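Local coordinates for protein D-ribulose-5-phosphate 3-epimerase, putative (Plasmodium falciparum, PDB 1TQX) that probably interconverts D-ribulose 5-phosphate and D-xylulose 5-phosphate as a zinc-binding TIM-barrel epimerase of carbohydrate metabolism, at residues G51-K59 / Y79-N87. Residues are numbered along the deposited sequence; the frame is centred on the assembly and turned at random.
Sequences GPPVINNLK and YVPLLKTSN
The aromatic ring of Y79 is met obliquely by the pyrrolidine of P52, whose CG lies 4.0 Å from Y79 CD2; the two side chains cross at about a right angle. The other flat group, the side-chain amide of N56, lies close to the carbonyl oxygen of L82, with N56 CG 3.5 Å from L82 O. Between them, L82 CB packs 3.8 Å from P52 CB, while L83 CD2 lies against the first turn of the helix, 3.8 Å from P52 CA. That methyl also reaches I55: a chi1 of -65° sets CG1 beside the backbone N and turns CG2 anti to it, where I55 CG2 meets L83 CD2 at 3.9 Å and also touches S86 OG. Farther along, the contact turns polar and runs through water. One water donates to N56 O (2.8 Å) and is also hydrogen-bonded to T85 OG1. A second accepts from K59 NZ at 2.7 Å and donates to T85 O, with the lysine chain, bent at chi2 (63°), sliding past T85 in the opposite direction. Within the loop, a type I beta turn from L83 to S86, closed by S86 N to L83 O, presents T85 to the helix. Helix 52-58 thus packs on the loop leading into strand 88-92 on the outside of the TIM barrel; toward the barrel, I55 packs on L37 and V39 of strand 34-40 and S86 on V69 of strand 66-72, while L58 packs on L20, A21 and T24 of helix 20-29.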
loop_
_atom_site.group_PDB
_atom_site.type_symbol
_atom_site.label_atom_id
_atom_site.label_comp_id
_atom_site.label_asym_id
_atom_site.label_seq_id
_atom_site.Cartn_x
_atom_site.Cartn_y
_atom_site.Cartn_z
ATOM N N GLY A 51 -9.507 -5.199 11.413
ATOM C CA GLY A 51 -10.042 -5.833 10.219
ATOM C C GLY A 51 -11.244 -5.178 9.564
ATOM O O GLY A 51 -11.547 -4.019 9.837
ATOM N N PRO A 52 -11.958 -5.911 8.691
ATOM C CA PRO A 52 -13.140 -5.422 7.975
ATOM C C PRO A 52 -14.167 -4.669 8.816
ATOM O O PRO A 52 -14.677 -3.640 8.382
ATOM C CB PRO A 52 -13.705 -6.695 7.351
ATOM C CG PRO A 52 -12.459 -7.441 6.989
ATOM C CD PRO A 52 -11.650 -7.298 8.281
ATOM N N PRO A 53 -14.492 -5.165 10.024
ATOM C CA PRO A 53 -15.479 -4.442 10.840
ATOM C C PRO A 53 -15.078 -2.987 11.087
ATOM O O PRO A 53 -15.916 -2.084 11.056
ATOM C CB PRO A 53 -15.517 -5.253 12.130
ATOM C CG PRO A 53 -15.260 -6.649 11.650
ATOM C CD PRO A 53 -14.128 -6.448 10.654
ATOM N N VAL A 54 -13.791 -2.769 11.331
ATOM C CA VAL A 54 -13.294 -1.424 11.583
ATOM C C VAL A 54 -13.282 -0.604 10.294
ATOM O O VAL A 54 -13.736 0.541 10.270
ATOM C CB VAL A 54 -11.868 -1.465 12.172
ATOM C CG1 VAL A 54 -11.353 -0.053 12.402
ATOM C CG2 VAL A 54 -11.876 -2.248 13.478
ATOM N N ILE A 55 -12.767 -1.197 9.223
ATOM C CA ILE A 55 -12.703 -0.511 7.934
ATOM C C ILE A 55 -14.091 -0.184 7.373
ATOM O O ILE A 55 -14.310 0.902 6.832
ATOM C CB ILE A 55 -11.913 -1.362 6.906
ATOM C CG1 ILE A 55 -10.451 -1.479 7.365
ATOM C CG2 ILE A 55 -12.026 -0.747 5.510
ATOM C CD1 ILE A 55 -9.627 -2.498 6.580
ATOM N N ASN A 56 -15.024 -1.124 7.494
ATOM C CA ASN A 56 -16.381 -0.906 6.991
ATOM C C ASN A 56 -17.076 0.233 7.737
ATOM O O ASN A 56 -17.859 0.984 7.145
ATOM C CB ASN A 56 -17.207 -2.198 7.103
ATOM C CG ASN A 56 -16.752 -3.267 6.121
ATOM O OD1 ASN A 56 -17.035 -4.455 6.300
ATOM N ND2 ASN A 56 -16.047 -2.850 5.076
ATOM N N ASN A 57 -16.791 0.362 9.033
ATOM C CA ASN A 57 -17.380 1.419 9.852
ATOM C C ASN A 57 -16.755 2.771 9.487
ATOM O O ASN A 57 -17.447 3.789 9.414
ATOM C CB ASN A 57 -17.158 1.133 11.342
ATOM C CG ASN A 57 -17.891 2.121 12.248
ATOM O OD1 ASN A 57 -17.287 3.032 12.823
ATOM N ND2 ASN A 57 -19.204 1.948 12.364
ATOM N N LEU A 58 -15.447 2.771 9.258
ATOM C CA LEU A 58 -14.733 3.992 8.885
ATOM C C LEU A 58 -15.345 4.645 7.640
ATOM O O LEU A 58 -15.468 5.870 7.562
ATOM C CB LEU A 58 -13.260 3.676 8.605
ATOM C CG LEU A 58 -12.390 4.824 8.082
ATOM C CD1 LEU A 58 -12.290 5.921 9.133
ATOM C CD2 LEU A 58 -11.006 4.294 7.713
ATOM N N LYS A 59 -15.728 3.821 6.672
ATOM C CA LYS A 59 -16.304 4.316 5.420
ATOM C C LYS A 59 -17.524 5.209 5.639
ATOM O O LYS A 59 -17.842 6.057 4.807
ATOM C CB LYS A 59 -16.678 3.134 4.524
ATOM C CG LYS A 59 -17.171 3.514 3.138
ATOM C CD LYS A 59 -16.095 4.225 2.331
ATOM C CE LYS A 59 -16.630 4.650 0.969
ATOM N NZ LYS A 59 -15.648 5.490 0.243
ATOM N N TYR A 79 -11.156 -12.226 2.771
ATOM C CA TYR A 79 -11.427 -10.826 3.050
ATOM C C TYR A 79 -12.137 -10.061 1.934
ATOM O O TYR A 79 -12.720 -9.013 2.184
ATOM C CB TYR A 79 -10.118 -10.104 3.415
ATOM C CG TYR A 79 -9.465 -10.607 4.691
ATOM C CD1 TYR A 79 -8.855 -11.862 4.742
ATOM C CD2 TYR A 79 -9.466 -9.832 5.847
ATOM C CE1 TYR A 79 -8.261 -12.333 5.918
ATOM C CE2 TYR A 79 -8.872 -10.295 7.035
ATOM C CZ TYR A 79 -8.272 -11.544 7.059
ATOM O OH TYR A 79 -7.667 -12.012 8.209
ATOM N N VAL A 80 -12.099 -10.574 0.710
ATOM C CA VAL A 80 -12.732 -9.873 -0.404
ATOM C C VAL A 80 -14.227 -9.568 -0.211
ATOM O O VAL A 80 -14.660 -8.427 -0.387
ATOM C CB VAL A 80 -12.536 -10.643 -1.731
ATOM C CG1 VAL A 80 -13.178 -9.872 -2.887
ATOM C CG2 VAL A 80 -11.041 -10.827 -2.005
ATOM N N PRO A 81 -15.035 -10.575 0.150
ATOM C CA PRO A 81 -16.460 -10.281 0.329
ATOM C C PRO A 81 -16.758 -9.373 1.521
ATOM O O PRO A 81 -17.849 -8.810 1.621
ATOM C CB PRO A 81 -17.086 -11.674 0.475
ATOM C CG PRO A 81 -15.994 -12.464 1.118
ATOM C CD PRO A 81 -14.755 -12.005 0.372
ATOM N N LEU A 82 -15.779 -9.227 2.413
ATOM C CA LEU A 82 -15.945 -8.399 3.602
ATOM C C LEU A 82 -15.509 -6.945 3.407
ATOM O O LEU A 82 -15.697 -6.116 4.298
ATOM C CB LEU A 82 -15.141 -9.000 4.762
ATOM C CG LEU A 82 -15.362 -10.488 5.066
ATOM C CD1 LEU A 82 -14.382 -10.946 6.148
ATOM C CD2 LEU A 82 -16.795 -10.713 5.520
ATOM N N LEU A 83 -14.938 -6.627 2.250
ATOM C CA LEU A 83 -14.451 -5.270 2.012
ATOM C C LEU A 83 -14.921 -4.692 0.678
ATOM O O LEU A 83 -14.170 -3.989 -0.012
ATOM C CB LEU A 83 -12.916 -5.271 2.076
ATOM C CG LEU A 83 -12.299 -5.647 3.436
ATOM C CD1 LEU A 83 -10.837 -6.044 3.257
ATOM C CD2 LEU A 83 -12.437 -4.463 4.404
ATOM N N LYS A 84 -16.168 -4.980 0.324
ATOM C CA LYS A 84 -16.729 -4.500 -0.937
ATOM C C LYS A 84 -16.776 -2.980 -1.065
ATOM O O LYS A 84 -16.772 -2.459 -2.180
ATOM C CB LYS A 84 -18.153 -5.041 -1.136
ATOM C CG LYS A 84 -18.274 -6.561 -1.255
ATOM C CD LYS A 84 -19.723 -6.934 -1.601
ATOM C CE LYS A 84 -19.969 -8.428 -1.568
ATOM N NZ LYS A 84 -20.024 -8.977 -0.179
ATOM N N THR A 85 -16.835 -2.264 0.057
ATOM C CA THR A 85 -16.900 -0.810 -0.015
ATOM C C THR A 85 -15.536 -0.124 -0.105
ATOM O O THR A 85 -15.477 1.096 -0.224
ATOM C CB THR A 85 -17.684 -0.198 1.182
ATOM O OG1 THR A 85 -17.009 -0.506 2.411
ATOM C CG2 THR A 85 -19.116 -0.749 1.225
ATOM N N SER A 86 -14.450 -0.897 -0.049
ATOM C CA SER A 86 -13.110 -0.318 -0.163
ATOM C C SER A 86 -12.789 -0.054 -1.637
ATOM O O SER A 86 -13.645 -0.264 -2.500
ATOM C CB SER A 86 -12.067 -1.250 0.465
ATOM O OG SER A 86 -12.158 -1.206 1.885
ATOM N N ASN A 87 -11.572 0.402 -1.934
ATOM C CA ASN A 87 -11.200 0.711 -3.316
ATOM C C ASN A 87 -10.141 -0.204 -3.929
ATOM O O ASN A 87 -10.220 -0.551 -5.109
ATOM C CB ASN A 87 -10.756 2.172 -3.410
ATOM C CG ASN A 87 -11.912 3.129 -3.272
ATOM O OD1 ASN A 87 -12.748 3.243 -4.173
ATOM N ND2 ASN A 87 -11.987 3.808 -2.137
HETATM O O HOH W 1 -18.636 0.244 4.539
HETATM O O HOH W 2 -14.011 3.455 -0.367
#